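Local coordinates for NIF3-related protein (PDB 2GX8) that is of unknown function but binds zinc at a dimetal site conserved in the NIF3 family and carries an additional, probably regulatory, domain, at residues Thr156-Met161 against Asp261-Thr266; Phe167-His172 against Ala247-Glu252; Lys178-Ala183 against Arg238-Ala243; Ala183-Ile188 against Thr230-Ser235; Glu199-Phe204 against Leu220-Glu225. All coordinates share one frame; numbering follows the deposited sequence.

Contact 1 (Thr156-Met161 against Asp261-Thr266)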
# COMPACT_ATOMS: atom_id res chain seq x y z
N THR C 156 14.76 17.43 13.92
CA THR C 156 13.71 17.12 12.95
C THR C 156 13.80 18.08 11.80
O THR C 156 13.27 17.82 10.71
CB THR C 156 12.28 17.24 13.55
OG1 THR C 156 12.02 18.59 13.98
CG2 THR C 156 12.07 16.26 14.71
N TYR C 157 14.48 19.20 12.02
CA TYR C 157 14.58 20.21 11.00
C TYR C 157 15.92 20.97 11.03
O TYR C 157 16.41 21.34 12.09
CB TYR C 157 13.40 21.19 11.13
CG TYR C 157 13.37 22.27 10.08
CD1 TYR C 157 12.79 22.03 8.83
CD2 TYR C 157 13.92 23.53 10.33
CE1 TYR C 157 12.77 23.02 7.86
CE2 TYR C 157 13.91 24.52 9.36
CZ TYR C 157 13.33 24.27 8.13
OH TYR C 157 13.33 25.26 7.18
N ALA C 158 16.50 21.16 9.85
CA ALA C 158 17.72 21.96 9.64
C ALA C 158 17.51 22.68 8.33
O ALA C 158 17.41 22.05 7.27
CB ALA C 158 18.95 21.09 9.58
N GLU C 159 17.42 24.00 8.40
CA GLU C 159 17.16 24.84 7.24
C GLU C 159 18.24 24.63 6.17
O GLU C 159 19.42 24.52 6.51
CB GLU C 159 17.17 26.30 7.70
CG GLU C 159 16.72 27.32 6.67
CD GLU C 159 15.31 27.81 6.89
OE1 GLU C 159 15.06 28.45 7.93
OE2 GLU C 159 14.48 27.60 5.99
N GLU C 160 17.85 24.53 4.90
CA GLU C 160 18.83 24.46 3.80
C GLU C 160 19.44 25.86 3.66
O GLU C 160 18.73 26.87 3.76
CB GLU C 160 18.17 24.07 2.47
CG GLU C 160 17.59 22.66 2.40
CD GLU C 160 16.83 22.38 1.09
OE1 GLU C 160 17.06 23.08 0.09
OE2 GLU C 160 15.99 21.45 1.07
N MET C 161 20.76 25.92 3.47
CA MET C 161 21.45 27.20 3.33
C MET C 161 21.80 27.49 1.88
O MET C 161 22.04 26.58 1.09
CB MET C 161 22.73 27.26 4.18
CG MET C 161 22.59 27.10 5.71
SD MET C 161 21.83 28.44 6.65
CE MET C 161 20.17 27.90 6.61
N ASP C 261 26.00 22.79 1.21
CA ASP C 261 25.83 21.63 2.08
C ASP C 261 25.70 22.05 3.55
O ASP C 261 25.27 21.25 4.41
CB ASP C 261 27.00 20.66 1.92
CG ASP C 261 26.82 19.74 0.76
OD1 ASP C 261 25.72 19.74 0.16
OD2 ASP C 261 27.76 18.99 0.47
N ASN C 262 26.09 23.29 3.83
CA ASN C 262 25.99 23.85 5.16
C ASN C 262 24.53 23.84 5.58
O ASN C 262 23.65 24.17 4.77
CB ASN C 262 26.48 25.31 5.13
CG ASN C 262 27.90 25.43 4.65
OD1 ASN C 262 28.20 26.27 3.83
ND2 ASN C 262 28.79 24.59 5.17
N LYS C 263 24.27 23.45 6.83
CA LYS C 263 22.89 23.48 7.35
C LYS C 263 22.74 24.60 8.38
O LYS C 263 23.73 25.05 8.95
CB LYS C 263 22.44 22.13 7.93
CG LYS C 263 22.26 21.01 6.89
CD LYS C 263 21.22 21.39 5.84
CE LYS C 263 21.41 20.54 4.57
NZ LYS C 263 20.64 21.11 3.43
N GLY C 264 21.50 25.05 8.58
CA GLY C 264 21.20 26.09 9.58
C GLY C 264 21.24 25.48 10.97
O GLY C 264 21.68 24.33 11.14
N GLU C 265 20.80 26.22 11.99
CA GLU C 265 20.80 25.63 13.32
C GLU C 265 19.80 24.47 13.31
O GLU C 265 18.70 24.60 12.74
CB GLU C 265 20.55 26.67 14.44
CG GLU C 265 19.12 27.22 14.62
CD GLU C 265 18.99 28.21 15.81
OE1 GLU C 265 19.96 28.97 16.06
OE2 GLU C 265 17.92 28.27 16.48
N THR C 266 20.21 23.33 13.85
CA THR C 266 19.33 22.17 13.96
C THR C 266 18.21 22.52 14.93
O THR C 266 18.46 23.12 15.99
CB THR C 266 20.03 20.96 14.59
OG1 THR C 266 21.29 20.74 13.97
CG2 THR C 266 19.18 19.72 14.41
O HOH W 1 17.44 25.73 10.82
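Gly-264 N donates to Glu-159 O at 3.0 Å, in the plane of that carbonyl, and this is the one direct hydrogen bond between 156-161 and 261-266. Toward the start of 156-161 the strands part enough to admit a water, which accepts from Glu-159 N and donates to Glu-265 O at 2.6 Å, standing in for a further backbone bond. Beyond it Tyr-157 O receives a CA-H...O contact from Thr-266.

Met-161 lies along the opposite strand. With CG beside its own backbone N (chi1 -61°) and the chain folded again at chi2, CG comes to 3.3 Å from Asn-262 O and the terminal CE turns back to 3.6 Å from Gly-264 CA, where no side chain stands in the way. On the face that carries Ala-158, Lys-263 runs beside Glu-160, both pointing the same way. Its NZ reaches Glu-160 CG at 3.6 Å, but Glu-160 OE2 stays 5.2 Å from Lys-263 NZ, too far for a salt bridge, though the opposite charges probably still favour the arrangement. Lys-263 CB also meets Ala-158 CB at 4.0 Å.

Asp-261, at the corner where the chain changes direction, forms a salt bridge with Lys-162 of the second subunit. The strand directions differ by 141°, an irregular antiparallel pair that runs on into a classic beta bulge, Thr-156 and Tyr-157 both facing Leu-267.

Contact 2 (Phe167-His172 against Ala247-Glu252)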
# COMPACT_ATOMS: atom_id res chain seq x y z
N PHE C 167 26.22 40.99 -8.14
CA PHE C 167 27.25 41.82 -8.81
C PHE C 167 26.75 43.25 -8.84
O PHE C 167 25.66 43.50 -9.34
CB PHE C 167 27.51 41.26 -10.21
CG PHE C 167 27.92 39.81 -10.19
CD1 PHE C 167 26.96 38.81 -10.20
CD2 PHE C 167 29.24 39.46 -10.09
CE1 PHE C 167 27.33 37.45 -10.14
CE2 PHE C 167 29.61 38.13 -10.03
CZ PHE C 167 28.66 37.13 -10.04
N VAL C 168 27.53 44.17 -8.27
CA VAL C 168 27.09 45.55 -8.08
C VAL C 168 28.21 46.54 -8.39
O VAL C 168 29.36 46.28 -8.07
CB VAL C 168 26.72 45.83 -6.57
CG1 VAL C 168 25.93 47.12 -6.42
CG2 VAL C 168 25.92 44.71 -5.95
N PRO C 169 27.89 47.67 -9.04
CA PRO C 169 28.94 48.67 -9.20
C PRO C 169 29.41 49.19 -7.81
O PRO C 169 28.61 49.26 -6.87
CB PRO C 169 28.23 49.79 -9.97
CG PRO C 169 26.78 49.58 -9.68
CD PRO C 169 26.64 48.10 -9.70
N VAL C 170 30.70 49.54 -7.71
CA VAL C 170 31.32 50.05 -6.46
C VAL C 170 30.57 51.24 -5.88
O VAL C 170 30.59 51.47 -4.66
CB VAL C 170 32.85 50.40 -6.64
CG1 VAL C 170 33.45 50.89 -5.34
CG2 VAL C 170 33.68 49.18 -7.16
N THR C 171 29.89 52.00 -6.75
CA THR C 171 29.09 53.13 -6.29
C THR C 171 27.94 52.65 -5.40
O THR C 171 27.57 53.32 -4.45
CB THR C 171 28.51 53.96 -7.45
OG1 THR C 171 27.76 53.11 -8.33
CG2 THR C 171 29.61 54.65 -8.23
N HIS C 172 27.40 51.48 -5.70
CA HIS C 172 26.27 51.02 -4.91
C HIS C 172 26.53 49.83 -4.02
O HIS C 172 25.62 49.36 -3.34
CB HIS C 172 25.06 50.82 -5.81
CG HIS C 172 24.48 52.11 -6.31
ND1 HIS C 172 23.41 52.74 -5.70
CD2 HIS C 172 24.84 52.90 -7.35
CE1 HIS C 172 23.13 53.85 -6.35
NE2 HIS C 172 23.97 53.97 -7.36
N ALA C 247 17.72 47.99 -3.46
CA ALA C 247 18.92 48.79 -3.21
C ALA C 247 19.81 48.89 -4.42
O ALA C 247 20.52 49.88 -4.62
CB ALA C 247 19.70 48.21 -2.05
N HIS C 248 19.76 47.84 -5.23
CA HIS C 248 20.57 47.76 -6.43
C HIS C 248 20.09 48.81 -7.42
O HIS C 248 18.89 48.95 -7.65
CB HIS C 248 20.51 46.34 -7.03
CG HIS C 248 21.68 45.99 -7.90
ND1 HIS C 248 21.76 46.35 -9.23
CD2 HIS C 248 22.83 45.33 -7.62
CE1 HIS C 248 22.91 45.92 -9.73
NE2 HIS C 248 23.58 45.30 -8.77
N PRO C 249 21.03 49.57 -7.99
CA PRO C 249 20.74 50.64 -8.93
C PRO C 249 20.20 50.14 -10.26
O PRO C 249 19.61 50.92 -11.01
CB PRO C 249 22.12 51.28 -9.16
CG PRO C 249 23.08 50.19 -8.88
CD PRO C 249 22.47 49.44 -7.74
N TYR C 250 20.43 48.87 -10.58
CA TYR C 250 19.96 48.35 -11.85
C TYR C 250 18.55 47.81 -11.78
O TYR C 250 18.02 47.50 -10.71
CB TYR C 250 20.90 47.30 -12.44
CG TYR C 250 22.27 47.82 -12.80
CD1 TYR C 250 22.48 49.17 -13.06
CD2 TYR C 250 23.34 46.93 -12.98
CE1 TYR C 250 23.73 49.65 -13.40
CE2 TYR C 250 24.59 47.39 -13.33
CZ TYR C 250 24.78 48.75 -13.55
OH TYR C 250 26.03 49.22 -13.92
N GLU C 251 17.95 47.72 -12.96
CA GLU C 251 16.59 47.22 -13.09
C GLU C 251 16.67 45.73 -13.36
O GLU C 251 15.98 44.94 -12.71
CB GLU C 251 15.82 48.05 -14.14
CG GLU C 251 15.44 49.44 -13.56
CD GLU C 251 14.91 50.43 -14.58
OE1 GLU C 251 15.65 50.79 -15.53
OE2 GLU C 251 13.77 50.91 -14.38
N GLU C 252 17.54 45.35 -14.29
CA GLU C 252 17.82 43.94 -14.54
C GLU C 252 19.08 43.56 -13.72
O GLU C 252 20.21 43.96 -14.05
CB GLU C 252 17.94 43.64 -16.06
CG GLU C 252 18.91 44.53 -16.91
CD GLU C 252 18.34 45.88 -17.39
OE1 GLU C 252 17.29 46.35 -16.87
OE2 GLU C 252 18.97 46.48 -18.29
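The ferredoxin-like beta-alpha-beta-beta-alpha-beta unit closes one end here: the loop leaving helix 237-247 packs on the junction between strand 150-168 and helix 170-182. His-248, the first residue beyond the helix, makes the polar link. With CG anti to the backbone N (chi1 -157°), its ring reaches across, and NE2 donates to Phe-167 O at 2.8 Å, the oxygen lying somewhat out of the ring plane. ND1 accepts from Tyr-250 N at 3.2 Å. Both nitrogens of this buried ring are therefore engaged, one as donor and one as acceptor, consistent with a neutral imidazole, and its rotation is fixed. Val-168 CG2 presses on the ring edge, 3.6 Å from His-248 CD2.

Pro-249 supplies the apolar half. Its CB stands over the centre of the His-172 ring, 3.6 Å from the centroid and 9° off the normal, a CH-pi contact. Pro-249 CD lies over one face of the His-248 ring, offset toward the rim. The proline is thus wedged between two imidazoles, and its CG also meets Pro-169 CG at 3.8 Å.

Phe-167 itself extends the other way, its ring meeting Phe-196 of the third subunit. Next to the prolines, Tyr-250 CE2 approaches Pro-169 CD at 4.2 Å.

Contact 3 (Lys178-Ala183 against Arg238-Ala243)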
# COMPACT_ATOMS: atom_id res chain seq x y z
N LYS C 178 24.41 46.66 3.03
CA LYS C 178 23.59 47.09 4.16
C LYS C 178 22.20 46.51 4.05
O LYS C 178 21.64 46.05 5.03
CB LYS C 178 23.50 48.62 4.23
CG LYS C 178 22.81 49.12 5.50
CD LYS C 178 22.64 50.63 5.49
CE LYS C 178 22.14 51.16 6.84
NZ LYS C 178 20.77 50.70 7.20
N ALA C 179 21.66 46.53 2.83
CA ALA C 179 20.33 46.03 2.53
C ALA C 179 20.24 44.54 2.78
O ALA C 179 19.26 44.06 3.31
CB ALA C 179 19.98 46.33 1.10
N LEU C 180 21.27 43.81 2.37
CA LEU C 180 21.32 42.37 2.58
C LEU C 180 21.36 42.03 4.07
O LEU C 180 20.62 41.17 4.53
CB LEU C 180 22.54 41.78 1.89
CG LEU C 180 22.52 41.62 0.37
CD1 LEU C 180 23.89 41.20 -0.08
CD2 LEU C 180 21.50 40.58 -0.07
N GLY C 181 22.20 42.75 4.80
CA GLY C 181 22.39 42.56 6.23
C GLY C 181 21.15 42.86 7.04
O GLY C 181 20.68 42.00 7.78
N ASP C 182 20.64 44.09 6.88
CA ASP C 182 19.41 44.55 7.55
C ASP C 182 18.26 43.57 7.34
O ASP C 182 17.47 43.34 8.24
CB ASP C 182 19.01 45.95 7.07
CG ASP C 182 19.97 47.04 7.56
OD1 ASP C 182 20.97 46.74 8.25
OD2 ASP C 182 19.70 48.22 7.26
N ALA C 183 18.20 42.98 6.14
CA ALA C 183 17.19 41.98 5.78
C ALA C 183 17.45 40.58 6.36
O ALA C 183 16.69 39.65 6.09
CB ALA C 183 17.05 41.91 4.25
N ARG C 238 13.23 35.09 -0.29
CA ARG C 238 12.33 36.05 -0.90
C ARG C 238 12.54 37.50 -0.40
O ARG C 238 12.74 38.42 -1.21
CB ARG C 238 10.89 35.58 -0.74
CG ARG C 238 9.89 36.39 -1.52
CD ARG C 238 8.54 35.73 -1.46
NE ARG C 238 7.46 36.67 -1.74
CZ ARG C 238 6.90 37.43 -0.81
NH1 ARG C 238 7.33 37.35 0.45
NH2 ARG C 238 5.90 38.26 -1.13
N LYS C 239 12.51 37.67 0.92
CA LYS C 239 12.72 38.97 1.56
C LYS C 239 14.11 39.55 1.24
O LYS C 239 14.22 40.72 0.89
CB LYS C 239 12.49 38.85 3.08
CG LYS C 239 12.99 40.04 3.87
CD LYS C 239 12.59 40.02 5.34
CE LYS C 239 13.04 41.32 5.99
NZ LYS C 239 12.45 41.53 7.33
N VAL C 240 15.15 38.73 1.34
CA VAL C 240 16.52 39.17 1.07
C VAL C 240 16.78 39.57 -0.40
O VAL C 240 17.47 40.57 -0.67
CB VAL C 240 17.57 38.14 1.58
CG1 VAL C 240 18.95 38.45 1.05
CG2 VAL C 240 17.57 38.08 3.13
N ILE C 241 16.23 38.81 -1.34
CA ILE C 241 16.35 39.11 -2.77
C ILE C 241 15.62 40.43 -3.09
O ILE C 241 16.13 41.27 -3.84
CB ILE C 241 15.84 37.92 -3.69
CG1 ILE C 241 16.67 36.65 -3.48
CG2 ILE C 241 15.80 38.28 -5.17
CD1 ILE C 241 18.17 36.86 -3.54
N LYS C 242 14.44 40.62 -2.51
CA LYS C 242 13.66 41.82 -2.76
C LYS C 242 14.38 43.09 -2.28
O LYS C 242 14.40 44.10 -2.99
CB LYS C 242 12.26 41.71 -2.12
CG LYS C 242 11.40 42.97 -2.29
CD LYS C 242 10.01 42.81 -1.73
CE LYS C 242 9.15 41.94 -2.61
NZ LYS C 242 7.73 42.04 -2.21
N ALA C 243 14.96 43.03 -1.08
CA ALA C 243 15.71 44.15 -0.50
C ALA C 243 16.96 44.44 -1.32
O ALA C 243 17.33 45.61 -1.54
CB ALA C 243 16.09 43.83 0.93
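Lys-239 stretches its extended chain past the end of the partner helix, and its CE rests 4.0 Å from Ala-183 O, an aliphatic contact.

Val-240 comes next and splits its two methyls between two partners. CG1, anti to the backbone N (chi1 168°), meets Leu-180 CD2 at 3.5 Å, the two side chains crossing at about a right angle. CG2 leans on Ala-183, the last residue of 178-183, 3.5 Å from Ala-183 O and 4.0 Å from Ala-183 CB. The same valine continues inward to Ile-232 of strand 221-233, while Leu-180 reaches Thr-230, so this side of the helix pair sits on the sheet.

One turn on, Ala-243 faces Ala-183 methyl to methyl, CB to CB 4.0 Å, and Ala-179 CB touches Ala-243 O at 3.8 Å. The pairing runs in opposite directions along the two helices, Ala-179 beside Ala-243 and Ala-183 beside Val-240.

Away from the interface, Lys-178 NZ bridges to Asp-182 OD2 at 2.7 Å within its own helix. No hydrogen bond joins 178-183 to 238-243: alanines let the backbones come as close as 5.5 Å between the CA atoms of Ala-183 and Val-240, and here the two helices meet by van der Waals fit alone.

Contact 4 (Ala183-Ile188 against Thr230-Ser235)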
# COMPACT_ATOMS: atom_id res chain seq x y z
N ALA C 183 18.20 42.98 6.14
CA ALA C 183 17.19 41.98 5.78
C ALA C 183 17.45 40.58 6.36
O ALA C 183 16.69 39.65 6.09
CB ALA C 183 17.05 41.91 4.25
N GLY C 184 18.54 40.42 7.12
CA GLY C 184 18.85 39.15 7.78
C GLY C 184 19.84 38.21 7.11
O GLY C 184 20.05 37.09 7.59
N ALA C 185 20.46 38.63 6.01
CA ALA C 185 21.44 37.81 5.33
C ALA C 185 22.77 37.94 6.05
O ALA C 185 23.13 39.02 6.50
CB ALA C 185 21.57 38.24 3.91
N GLY C 186 23.50 36.83 6.14
CA GLY C 186 24.80 36.82 6.81
C GLY C 186 24.73 36.82 8.33
O GLY C 186 25.66 37.25 9.00
N HIS C 187 23.60 36.34 8.87
CA HIS C 187 23.40 36.25 10.32
C HIS C 187 23.56 34.80 10.78
O HIS C 187 22.60 34.02 10.81
CB HIS C 187 22.04 36.83 10.73
CG HIS C 187 21.82 36.90 12.21
ND1 HIS C 187 20.98 36.03 12.89
CD2 HIS C 187 22.32 37.74 13.15
CE1 HIS C 187 20.99 36.33 14.18
NE2 HIS C 187 21.79 37.36 14.36
N ILE C 188 24.80 34.44 11.11
CA ILE C 188 25.17 33.11 11.58
C ILE C 188 25.92 33.23 12.92
O ILE C 188 26.94 33.92 13.01
CB ILE C 188 26.06 32.37 10.52
CG1 ILE C 188 25.28 32.11 9.22
CG2 ILE C 188 26.65 31.06 11.09
CD1 ILE C 188 24.01 31.30 9.38
N THR C 230 27.01 36.33 0.27
CA THR C 230 26.51 36.26 1.64
C THR C 230 25.65 35.01 1.75
O THR C 230 25.05 34.55 0.77
CB THR C 230 25.71 37.53 2.02
OG1 THR C 230 25.65 37.64 3.45
CG2 THR C 230 24.32 37.52 1.46
N ILE C 231 25.64 34.43 2.95
CA ILE C 231 24.90 33.22 3.21
C ILE C 231 23.47 33.53 3.73
O ILE C 231 23.24 34.53 4.41
CB ILE C 231 25.74 32.29 4.18
CG1 ILE C 231 25.16 30.86 4.29
CG2 ILE C 231 25.93 32.95 5.56
CD1 ILE C 231 26.03 29.90 5.09
N ILE C 232 22.51 32.69 3.36
CA ILE C 232 21.13 32.85 3.83
C ILE C 232 20.44 31.52 4.09
O ILE C 232 20.82 30.50 3.50
CB ILE C 232 20.18 33.62 2.84
CG1 ILE C 232 20.06 32.89 1.51
CG2 ILE C 232 20.58 35.06 2.69
CD1 ILE C 232 18.93 33.41 0.65
N PRO C 233 19.46 31.52 5.02
CA PRO C 233 18.59 30.37 5.18
C PRO C 233 17.53 30.48 4.10
O PRO C 233 17.05 31.58 3.83
CB PRO C 233 17.98 30.57 6.58
CG PRO C 233 18.14 32.00 6.92
CD PRO C 233 19.18 32.60 5.99
N ALA C 234 17.18 29.36 3.47
CA ALA C 234 16.18 29.33 2.41
C ALA C 234 14.89 30.13 2.67
O ALA C 234 14.35 30.75 1.76
CB ALA C 234 15.86 27.88 2.04
N SER C 235 14.40 30.13 3.92
CA SER C 235 13.19 30.85 4.28
C SER C 235 13.32 32.38 4.12
O SER C 235 12.32 33.08 3.91
CB SER C 235 12.76 30.52 5.71
OG SER C 235 13.60 31.17 6.65
O HOH W 2 21.58 34.38 7.47
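Helix 170-182 ends in a Schellman motif, with Gly-184 at positive phi (97°) carrying the chain out of the last turn and down onto the end of strand 221-233. Gly-186, again at positive phi, then directs its N-H to Ile-231 O, 2.9 Å away and nearly in line with the C=O bond. A water fills the bend of the loop: it donates to Gly-184 O and accepts from His-187 N, both at 3.1 Å, with a weak third bond to Ile-231 O.

Ala-185 fits its methyl against two strand residues on the buried side. CB lies 3.5 Å from Ile-232 CG2 and 3.8 Å from Thr-230 CG2. The threonine is turned with OG1 anti to its main-chain nitrogen (chi1 -160°), which brings the hydroxyl close beside Gly-186, whose lack of a side chain leaves it room; its hydrogen bond goes to Cys-194 O. On the more exposed side Ile-188 CG1 meets Ile-231 CG2 at 3.8 Å, the two side chains crossing roughly perpendicularly. Val-240 of helix 237-247 covers Ala-185.

This is the return loop of the first beta-alpha-beta unit of a ferredoxin-like domain, tied by its glycine-rich helix exit to 221-233, the domain's third strand in chain order.

Contact 5 (Glu199-Phe204 against Leu220-Glu225)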
# COMPACT_ATOMS: atom_id res chain seq x y z
N GLU C 199 36.72 42.55 -5.97
CA GLU C 199 36.54 43.27 -7.21
C GLU C 199 36.94 42.45 -8.41
O GLU C 199 37.83 41.62 -8.34
CB GLU C 199 37.30 44.59 -7.16
CG GLU C 199 36.70 45.53 -6.16
CD GLU C 199 37.44 46.83 -6.05
OE1 GLU C 199 38.70 46.80 -6.09
OE2 GLU C 199 36.77 47.87 -5.90
N GLY C 200 36.26 42.70 -9.52
CA GLY C 200 36.57 42.04 -10.75
C GLY C 200 35.93 42.76 -11.89
O GLY C 200 35.44 43.88 -11.75
N THR C 201 35.93 42.10 -13.04
CA THR C 201 35.42 42.66 -14.26
C THR C 201 34.32 41.79 -14.83
O THR C 201 34.48 40.58 -14.91
CB THR C 201 36.57 42.80 -15.30
OG1 THR C 201 37.31 44.01 -15.04
CG2 THR C 201 36.02 42.90 -16.69
N GLY C 202 33.21 42.42 -15.21
CA GLY C 202 32.09 41.71 -15.84
C GLY C 202 32.02 42.10 -17.31
O GLY C 202 32.30 43.24 -17.68
N THR C 203 31.66 41.15 -18.16
CA THR C 203 31.54 41.45 -19.58
C THR C 203 30.08 41.23 -20.00
O THR C 203 29.37 40.52 -19.33
CB THR C 203 32.51 40.61 -20.49
OG1 THR C 203 32.24 39.21 -20.32
CG2 THR C 203 33.98 40.89 -20.18
N PHE C 204 29.64 41.87 -21.07
CA PHE C 204 28.29 41.65 -21.56
C PHE C 204 28.19 42.16 -22.98
O PHE C 204 28.97 43.01 -23.39
CB PHE C 204 27.22 42.26 -20.62
CG PHE C 204 27.31 43.76 -20.45
CD1 PHE C 204 26.52 44.62 -21.23
CD2 PHE C 204 28.13 44.33 -19.48
CE1 PHE C 204 26.56 46.00 -21.06
CE2 PHE C 204 28.19 45.70 -19.32
CZ PHE C 204 27.41 46.55 -20.10
N LEU C 220 30.74 44.07 -27.54
CA LEU C 220 31.23 43.58 -26.23
C LEU C 220 31.62 44.68 -25.27
O LEU C 220 32.59 45.40 -25.52
CB LEU C 220 32.42 42.61 -26.36
CG LEU C 220 33.00 42.09 -25.02
CD1 LEU C 220 32.30 40.86 -24.49
CD2 LEU C 220 34.45 41.76 -25.20
N GLU C 221 30.89 44.81 -24.17
CA GLU C 221 31.17 45.81 -23.17
C GLU C 221 31.92 45.18 -22.01
O GLU C 221 31.93 43.97 -21.86
CB GLU C 221 29.89 46.43 -22.66
CG GLU C 221 28.84 46.74 -23.73
CD GLU C 221 29.23 47.80 -24.73
OE1 GLU C 221 30.38 48.29 -24.70
OE2 GLU C 221 28.36 48.15 -25.57
N ARG C 222 32.52 46.01 -21.17
CA ARG C 222 33.30 45.53 -20.02
C ARG C 222 33.20 46.53 -18.87
O ARG C 222 33.37 47.74 -19.07
CB ARG C 222 34.75 45.35 -20.47
CG ARG C 222 35.80 45.26 -19.37
CD ARG C 222 37.19 44.81 -19.92
NE ARG C 222 37.17 43.45 -20.47
CZ ARG C 222 37.01 43.14 -21.76
NH1 ARG C 222 36.83 44.09 -22.68
NH2 ARG C 222 37.01 41.87 -22.14
N VAL C 223 32.91 46.03 -17.67
CA VAL C 223 32.70 46.92 -16.53
C VAL C 223 33.35 46.41 -15.26
O VAL C 223 33.20 45.24 -14.94
CB VAL C 223 31.18 47.10 -16.30
CG1 VAL C 223 30.85 47.57 -14.91
CG2 VAL C 223 30.57 48.05 -17.32
N GLU C 224 34.10 47.26 -14.54
CA GLU C 224 34.66 46.87 -13.23
C GLU C 224 33.47 46.74 -12.27
O GLU C 224 32.57 47.56 -12.28
CB GLU C 224 35.69 47.87 -12.72
CG GLU C 224 36.95 48.00 -13.59
CD GLU C 224 37.77 49.28 -13.29
OE1 GLU C 224 37.24 50.19 -12.58
OE2 GLU C 224 38.93 49.40 -13.77
N GLU C 225 33.47 45.70 -11.45
CA GLU C 225 32.34 45.40 -10.58
C GLU C 225 32.77 44.73 -9.29
O GLU C 225 33.88 44.24 -9.16
CB GLU C 225 31.43 44.38 -11.26
CG GLU C 225 30.43 44.90 -12.23
CD GLU C 225 29.50 43.79 -12.70
OE1 GLU C 225 30.01 42.76 -13.15
OE2 GLU C 225 28.26 43.97 -12.64
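The Phe-204 ring carries Glu-221 CB over one face, 3.7 Å from the centroid and 17° off the normal, an offset CH-pi contact. At its edge, in the ring plane, Val-223 CG2 lies 3.9 Å from Phe-204 CE2. The phenyl gets there because CG sits between the backbone N and the carbonyl carbon (chi1 62°), which swings the ring back across the neighbouring strand. Glu-221 bends at chi2, and its carboxylate leads away from the strand pair. Tyr-191 of the third subunit meets the same Phe-204 ring nearly at right angles.

On the sheet face of Thr-201 and Thr-203, Arg-222 spans the two threonines. Its CG touches Thr-201 CG2 at 3.6 Å, and a bend at chi3 lays the guanidinium alongside Thr-203, NH2 at 3.7 Å from Thr-203 CG2. The charge is met by Glu-174 of the third subunit, and Thr-203 OG1 is hydrogen-bonded to Thr-195 of that chain.

These are the second and third strands of the ferredoxin-like domain, edge strand 194-206 and inner strand 221-233, joined as a regular antiparallel ladder. Gly-200, Gly-202 and Phe-204 form hydrogen-bonded pairs with Glu-225, Val-223 and Glu-221, two bonds each. The shortest are Glu-225 N to Gly-200 O and Glu-221 N to Phe-204 O, both 2.7 Å; Phe-204 N to Glu-221 O is longer, 3.2 Å, with the donor above the carbonyl plane. Thr-201 to Thr-203 also pair with a strand of the third subunit, so the sheet continues across the interface. Over Gly-202, which has no side chain to intervene, Glu-225 OE1 settles 3.6 Å from Gly-202 CA.

Overall arrangement
Contacts 2 to 5 all fall within the loop closed by contact 1 and build one ferredoxin-like domain. Contact 4 is the buried one, contacts 2 and 3 are partly buried, and contacts 1 and 5 lie at the surface. Contacts 3 and 4 share Ala-183 and touch through Leu-180 O and Ala-185 N, passing from bare apolar helix packing to a loop fixed by backbone and water. Contact 4 in turn meets contact 1, where Glu-160 O takes Ala-234 N. Contact 5 carries a full ladder, contact 1 a single direct bond supplemented by one bridging water, their centres 35 Å apart. Contacts 1 and 4 touch the second subunit, contacts 2 and 5 the third.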